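Local coordinates for protein glycine betaine/carnitine/choline ABC transporter (Staphylococcus aureus subsp. aureus Mu50, PDB 3O66) that probably binds glycine betaine, carnitine or choline outside the cell as the substrate-binding component of an ABC importer, at residues 108-113 / 244-250; 198-204 / 253-258. All blocks are in the same frame, centred on the assembly; numbering follows the deposited sequence.

Two contacts whose segments alternate along one polypeptide illustrate how the lobes of a binding protein can be joined. Residues 244-250 of interaction 1 run into helix 250-261, whose residues 253-258 form half of interaction 2. Residues 108-113 link a strand of one beta-sheet to a strand of the other, and the chain from 198-204 later returns to the first. The contact centres are about 15 Å apart, yet their edges touch: Phe112 CZ lies 3.7 Å from the selenium (SE) of selenomethionine Met253, and Phe112 CD1 3.8 Å from Thr198 CG2. An acetate ion, probably from the crystallisation liquor, sits beside Thr198 in interaction 2.

Interaction 1 of 2, residues 108-113 / 244-250; sequences DSYGFA and LTGKIST
Tyr110 and Gly111 lie against the chain around Gly246 and Ile248, where two irregular loops pack backbone to backbone. A type II turn from Leu244 to Lys247 presents Gly246 N, and Ile248 N follows just after. Gly246 N reaches Ser109 O over 2.9 Å, in the carbonyl plane and on a lone pair, whereas Ile248 N meets Tyr110 O, also at 2.9 Å, tilted 29° from that plane. Gly111 CA comes within 4.2 Å of Gly246 CA; the missing side chain of Gly111 admits Ile248 O, and its backbone angles also favour glycine.

On the buried side, the Tyr110 ring turns its edge to Leu244, with CE1 3.7 Å from Leu244 CB, while its hydroxyl bonds to Gly67 O. Phe112 lies alongside Ile248, CD2 3.9 Å from CG2; Ile248 O sits in the plane of the ring at its edge. Helix 19-35 covers both aromatics.

The solvent side is looser. Asp108 CB brushes Thr245 CG2, and their polar ends look elsewhere, to Gln95 and Asn242. Ala113 N makes a weak 3.4 Å bond to Thr250 OG1. Residues 108-113 run from strand 104-106 of one sheet to strand 116-120 of the other, consistent with an interlobe crossing of the periplasmic-binding-protein-like fold.

Interaction 2 of 2, residues 198-204 / 253-258; sequences TDGRIAA and MQRLNY. With ACT (acetate ion), chain D.
With CG anti to the backbone N (chi1 175°), Tyr258 swings its ring against helix 200-204, so that Ala204 sits over one face; Asn257 instead sets CG anti to its carbonyl carbon (chi1 -82°), which aims its amide at Thr198. The Tyr258 contact is a CH-pi interaction, Ala204 CB lying 3.8 Å from the ring centroid. Asn257 ND2 donates to Thr198 O over 2.8 Å, a bond that lies near the amide plane but arrives from above the carbonyl plane. ND2 also hydrogen-bonds to Glu20.

Between these two grips the backbones nearly touch. The helix axes cross at 92° and approach to 7.1 Å, a closeness made possible by Gly200, whose CA makes a 3.3 Å CA-H...O contact with Gln254 O. About one turn on, the Ala203 methyl packs against the backbone of Gln254 and CB of Tyr258. Gln254 lays its amide across Ile202, CD standing 3.5 Å from CG2, while its NE2 bonds to Ser197 O. Thr198 CG2 rests 3.8 Å from CG of selenomethionine Met253. The other branch of Thr198, OG1, has both Glu20 OE1 and, at 2.6 Å, atom O of the acetate within reach; which of them takes its single proton is not settled.

Asp199 caps helix 200-204 through Arg201 N and is held side-on by the Arg201 guanidinium, beside Tyr182 of helix 181-186. Helix 250-261 is thus wedged between the short helix that follows strand 192-196 and helices 19-35 and 267-277, which Met253 and Leu256 respectively meet.

Interaction 1 of 2, residues 108-113 / 244-250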
loop_
_atom_site.group_PDB
_atom_site.type_symbol
_atom_site.label_atom_id
_atom_site.label_comp_id
_atom_site.label_asym_id
_atom_site.label_seq_id
_atom_site.Cartn_x
_atom_site.Cartn_y
_atom_site.Cartn_z
ATOM N N ASP A 108 3.561 -0.084 -13.398
ATOM C CA ASP A 108 4.696 0.251 -12.534
ATOM C C ASP A 108 4.152 0.963 -11.284
ATOM O O ASP A 108 3.116 1.596 -11.341
ATOM C CB ASP A 108 5.699 1.144 -13.249
ATOM C CG ASP A 108 6.540 0.389 -14.290
ATOM O OD1 ASP A 108 6.501 -0.858 -14.357
ATOM O OD2 ASP A 108 7.254 1.067 -15.047
ATOM N N SER A 109 4.865 0.849 -10.167
ATOM C CA SER A 109 4.361 1.347 -8.903
ATOM C C SER A 109 4.156 2.836 -8.826
ATOM O O SER A 109 4.911 3.639 -9.432
ATOM C CB SER A 109 5.260 0.881 -7.744
ATOM O OG SER A 109 4.807 1.398 -6.487
ATOM N N TYR A 110 3.118 3.210 -8.097
ATOM C CA TYR A 110 2.939 4.609 -7.671
ATOM C C TYR A 110 4.183 5.207 -6.979
ATOM O O TYR A 110 4.385 6.424 -7.003
ATOM C CB TYR A 110 1.765 4.701 -6.716
ATOM C CG TYR A 110 0.431 4.495 -7.386
ATOM C CD1 TYR A 110 0.025 5.325 -8.431
ATOM C CD2 TYR A 110 -0.432 3.481 -6.947
ATOM C CE1 TYR A 110 -1.201 5.147 -9.030
ATOM C CE2 TYR A 110 -1.668 3.267 -7.539
ATOM C CZ TYR A 110 -2.043 4.105 -8.582
ATOM O OH TYR A 110 -3.256 3.920 -9.158
ATOM N N GLY A 111 4.965 4.345 -6.326
ATOM C CA GLY A 111 6.207 4.765 -5.667
ATOM C C GLY A 111 6.218 4.446 -4.181
ATOM O O GLY A 111 7.212 4.688 -3.494
ATOM N N PHE A 112 5.124 3.866 -3.685
ATOM C CA PHE A 112 5.077 3.415 -2.298
ATOM C C PHE A 112 4.798 1.899 -2.191
ATOM O O PHE A 112 4.326 1.274 -3.137
ATOM C CB PHE A 112 4.026 4.218 -1.486
ATOM C CG PHE A 112 2.574 3.974 -1.898
ATOM C CD1 PHE A 112 1.795 3.014 -1.236
ATOM C CD2 PHE A 112 1.977 4.733 -2.906
ATOM C CE1 PHE A 112 0.467 2.801 -1.574
ATOM C CE2 PHE A 112 0.638 4.527 -3.275
ATOM C CZ PHE A 112 -0.133 3.570 -2.601
ATOM N N ALA A 113 5.129 1.348 -1.020
ATOM C CA ALA A 113 4.746 -0.002 -0.598
ATOM C C ALA A 113 3.942 0.064 0.714
ATOM O O ALA A 113 4.270 0.857 1.616
ATOM C CB ALA A 113 5.977 -0.871 -0.433
ATOM N N LEU A 244 0.868 8.869 -12.995
ATOM C CA LEU A 244 1.014 8.726 -11.548
ATOM C C LEU A 244 2.167 7.812 -11.138
ATOM O O LEU A 244 2.460 7.712 -9.957
ATOM C CB LEU A 244 -0.306 8.244 -10.915
ATOM C CG LEU A 244 -1.492 9.253 -11.033
ATOM C CD1 LEU A 244 -2.737 8.718 -10.336
ATOM C CD2 LEU A 244 -1.138 10.581 -10.437
ATOM N N THR A 245 2.804 7.145 -12.094
ATOM C CA THR A 245 3.893 6.215 -11.792
ATOM C C THR A 245 5.080 6.936 -11.120
ATOM O O THR A 245 5.613 7.894 -11.681
ATOM C CB THR A 245 4.355 5.504 -13.091
ATOM O OG1 THR A 245 3.283 4.676 -13.569
ATOM C CG2 THR A 245 5.620 4.652 -12.855
ATOM N N GLY A 246 5.490 6.467 -9.929
ATOM C CA GLY A 246 6.545 7.116 -9.138
ATOM C C GLY A 246 6.171 8.391 -8.383
ATOM O O GLY A 246 6.993 8.929 -7.636
ATOM N N LYS A 247 4.948 8.893 -8.548
ATOM C CA LYS A 247 4.574 10.202 -7.963
ATOM C C LYS A 247 4.130 10.244 -6.484
ATOM O O LYS A 247 3.858 11.335 -5.914
ATOM C CB LYS A 247 3.551 10.929 -8.838
ATOM C CG LYS A 247 3.856 10.943 -10.337
ATOM C CD LYS A 247 5.100 11.784 -10.749
ATOM C CE LYS A 247 5.630 11.343 -12.141
ATOM N NZ LYS A 247 4.694 11.797 -13.262
ATOM N N ILE A 248 4.029 9.071 -5.862
ATOM C CA ILE A 248 3.649 9.002 -4.464
ATOM C C ILE A 248 4.645 8.151 -3.703
ATOM O O ILE A 248 4.585 6.900 -3.770
ATOM C CB ILE A 248 2.200 8.454 -4.279
ATOM C CG1 ILE A 248 1.218 9.159 -5.237
ATOM C CG2 ILE A 248 1.751 8.617 -2.826
ATOM C CD1 ILE A 248 -0.213 8.673 -5.131
ATOM N N SER A 249 5.581 8.802 -3.012
ATOM C CA SER A 249 6.530 8.051 -2.173
ATOM C C SER A 249 5.782 7.446 -0.994
ATOM O O SER A 249 4.648 7.810 -0.747
ATOM C CB SER A 249 7.637 8.949 -1.657
ATOM O OG SER A 249 7.140 9.970 -0.809
ATOM N N THR A 250 6.411 6.541 -0.260
ATOM C CA THR A 250 5.793 6.053 0.982
ATOM C C THR A 250 5.469 7.173 1.993
ATOM O O THR A 250 4.358 7.203 2.555
ATOM C CB THR A 250 6.628 4.926 1.585
ATOM O OG1 THR A 250 6.715 3.897 0.587
ATOM C CG2 THR A 250 5.973 4.335 2.849
#

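Interaction 2 of 2, residues 198-204 / 253-258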
loop_
_atom_site.group_PDB
_atom_site.type_symbol
_atom_site.label_atom_id
_atom_site.label_comp_id
_atom_site.label_asym_id
_atom_site.label_seq_id
_atom_site.Cartn_x
_atom_site.Cartn_y
_atom_site.Cartn_z
ATOM N N THR A 198 2.128 2.572 5.493
ATOM C CA THR A 198 1.582 3.828 4.966
ATOM C C THR A 198 0.548 4.487 5.879
ATOM O O THR A 198 -0.114 5.465 5.480
ATOM C CB THR A 198 0.931 3.681 3.567
ATOM O OG1 THR A 198 -0.125 2.715 3.640
ATOM C CG2 THR A 198 1.941 3.319 2.500
ATOM N N ASP A 199 0.382 3.952 7.095
ATOM C CA ASP A 199 -0.643 4.496 7.988
ATOM C C ASP A 199 -0.408 5.987 8.238
ATOM O O ASP A 199 0.718 6.410 8.521
ATOM C CB ASP A 199 -0.742 3.698 9.316
ATOM C CG ASP A 199 -1.977 4.055 10.088
ATOM O OD1 ASP A 199 -2.995 3.335 9.950
ATOM O OD2 ASP A 199 -1.959 5.103 10.792
ATOM N N GLY A 200 -1.454 6.791 8.100
ATOM C CA GLY A 200 -1.345 8.228 8.346
ATOM C C GLY A 200 -0.772 8.619 9.706
ATOM O O GLY A 200 -0.235 9.714 9.890
ATOM N N ARG A 201 -0.914 7.753 10.690
ATOM C CA ARG A 201 -0.409 8.100 12.013
ATOM C C ARG A 201 1.110 8.108 12.038
ATOM O O ARG A 201 1.727 8.712 12.931
ATOM C CB ARG A 201 -1.044 7.230 13.109
ATOM C CG ARG A 201 -2.508 7.641 13.362
ATOM C CD ARG A 201 -3.296 6.552 14.062
ATOM N NE ARG A 201 -3.524 5.394 13.180
ATOM C CZ ARG A 201 -4.568 4.579 13.315
ATOM N NH1 ARG A 201 -4.734 3.548 12.499
ATOM N NH2 ARG A 201 -5.449 4.803 14.291
ATOM N N ILE A 202 1.723 7.465 11.048
ATOM C CA ILE A 202 3.180 7.551 10.930
ATOM C C ILE A 202 3.560 9.015 10.665
ATOM O O ILE A 202 4.538 9.517 11.217
ATOM C CB ILE A 202 3.716 6.640 9.805
ATOM C CG1 ILE A 202 3.521 5.153 10.182
ATOM C CG2 ILE A 202 5.171 6.942 9.554
ATOM C CD1 ILE A 202 3.657 4.190 9.002
ATOM N N ALA A 203 2.762 9.695 9.839
ATOM C CA ALA A 203 2.936 11.140 9.599
ATOM C C ALA A 203 2.440 11.952 10.805
ATOM O O ALA A 203 3.067 12.936 11.213
ATOM C CB ALA A 203 2.204 11.593 8.275
ATOM N N ALA A 204 1.326 11.557 11.400
ATOM C CA ALA A 204 0.790 12.377 12.482
ATOM C C ALA A 204 1.706 12.395 13.706
ATOM O O ALA A 204 1.810 13.432 14.389
ATOM C CB ALA A 204 -0.609 11.922 12.871
HETATM N N MSE A 253 2.369 9.012 0.802
HETATM C CA MSE A 253 1.135 8.235 1.054
HETATM C C MSE A 253 0.752 8.334 2.520
HETATM O O MSE A 253 -0.437 8.392 2.822
HETATM C CB MSE A 253 1.316 6.756 0.679
HETATM C CG MSE A 253 -0.019 5.938 0.590
HETATM SE SE MSE A 253 -1.213 6.640 -0.825
HETATM C CE MSE A 253 -2.554 7.536 0.287
ATOM N N GLN A 254 1.745 8.305 3.418
ATOM C CA GLN A 254 1.482 8.507 4.843
ATOM C C GLN A 254 0.803 9.855 5.061
ATOM O O GLN A 254 -0.240 9.926 5.738
ATOM C CB GLN A 254 2.761 8.426 5.674
ATOM C CG GLN A 254 3.394 7.012 5.753
ATOM C CD GLN A 254 4.863 7.094 6.091
ATOM O OE1 GLN A 254 5.388 8.192 6.320
ATOM N NE2 GLN A 254 5.540 5.945 6.139
ATOM N N ARG A 255 1.360 10.907 4.443
ATOM C CA ARG A 255 0.785 12.247 4.547
ATOM C C ARG A 255 -0.625 12.340 3.984
ATOM O O ARG A 255 -1.490 13.001 4.574
ATOM C CB ARG A 255 1.671 13.340 3.885
ATOM C CG ARG A 255 2.888 13.759 4.738
ATOM C CD ARG A 255 3.692 14.909 4.060
ATOM N NE ARG A 255 4.425 14.417 2.893
ATOM C CZ ARG A 255 5.621 13.826 2.940
ATOM N NH1 ARG A 255 6.186 13.413 1.820
ATOM N NH2 ARG A 255 6.244 13.628 4.104
ATOM N N LEU A 256 -0.856 11.719 2.834
ATOM C CA LEU A 256 -2.175 11.752 2.215
ATOM C C LEU A 256 -3.160 11.001 3.088
ATOM O O LEU A 256 -4.270 11.472 3.328
ATOM C CB LEU A 256 -2.128 11.135 0.798
ATOM C CG LEU A 256 -1.348 11.977 -0.214
ATOM C CD1 LEU A 256 -1.163 11.157 -1.501
ATOM C CD2 LEU A 256 -2.023 13.356 -0.481
ATOM N N ASN A 257 -2.756 9.832 3.582
ATOM C CA ASN A 257 -3.653 9.085 4.486
ATOM C C ASN A 257 -4.012 9.909 5.724
ATOM O O ASN A 257 -5.145 9.847 6.219
ATOM C CB ASN A 257 -3.050 7.759 4.903
ATOM C CG ASN A 257 -3.263 6.684 3.865
ATOM O OD1 ASN A 257 -4.304 6.658 3.169
ATOM N ND2 ASN A 257 -2.280 5.802 3.720
ATOM N N TYR A 258 -3.047 10.680 6.218
ATOM C CA TYR A 258 -3.269 11.506 7.409
ATOM C C TYR A 258 -4.354 12.550 7.126
ATOM O O TYR A 258 -5.204 12.851 7.994
ATOM C CB TYR A 258 -1.955 12.172 7.835
ATOM C CG TYR A 258 -2.028 13.154 8.995
ATOM C CD1 TYR A 258 -2.779 12.878 10.132
ATOM C CD2 TYR A 258 -1.271 14.329 8.970
ATOM C CE1 TYR A 258 -2.828 13.781 11.213
ATOM C CE2 TYR A 258 -1.298 15.227 10.030
ATOM C CZ TYR A 258 -2.075 14.947 11.146
ATOM O OH TYR A 258 -2.089 15.850 12.177
HETATM C C ACT D . -2.382 1.888 5.947
HETATM O O ACT D . -1.277 1.431 5.527
HETATM O OXT ACT D . -2.910 2.848 5.305
HETATM C CH3 ACT D . -3.050 1.303 7.162
#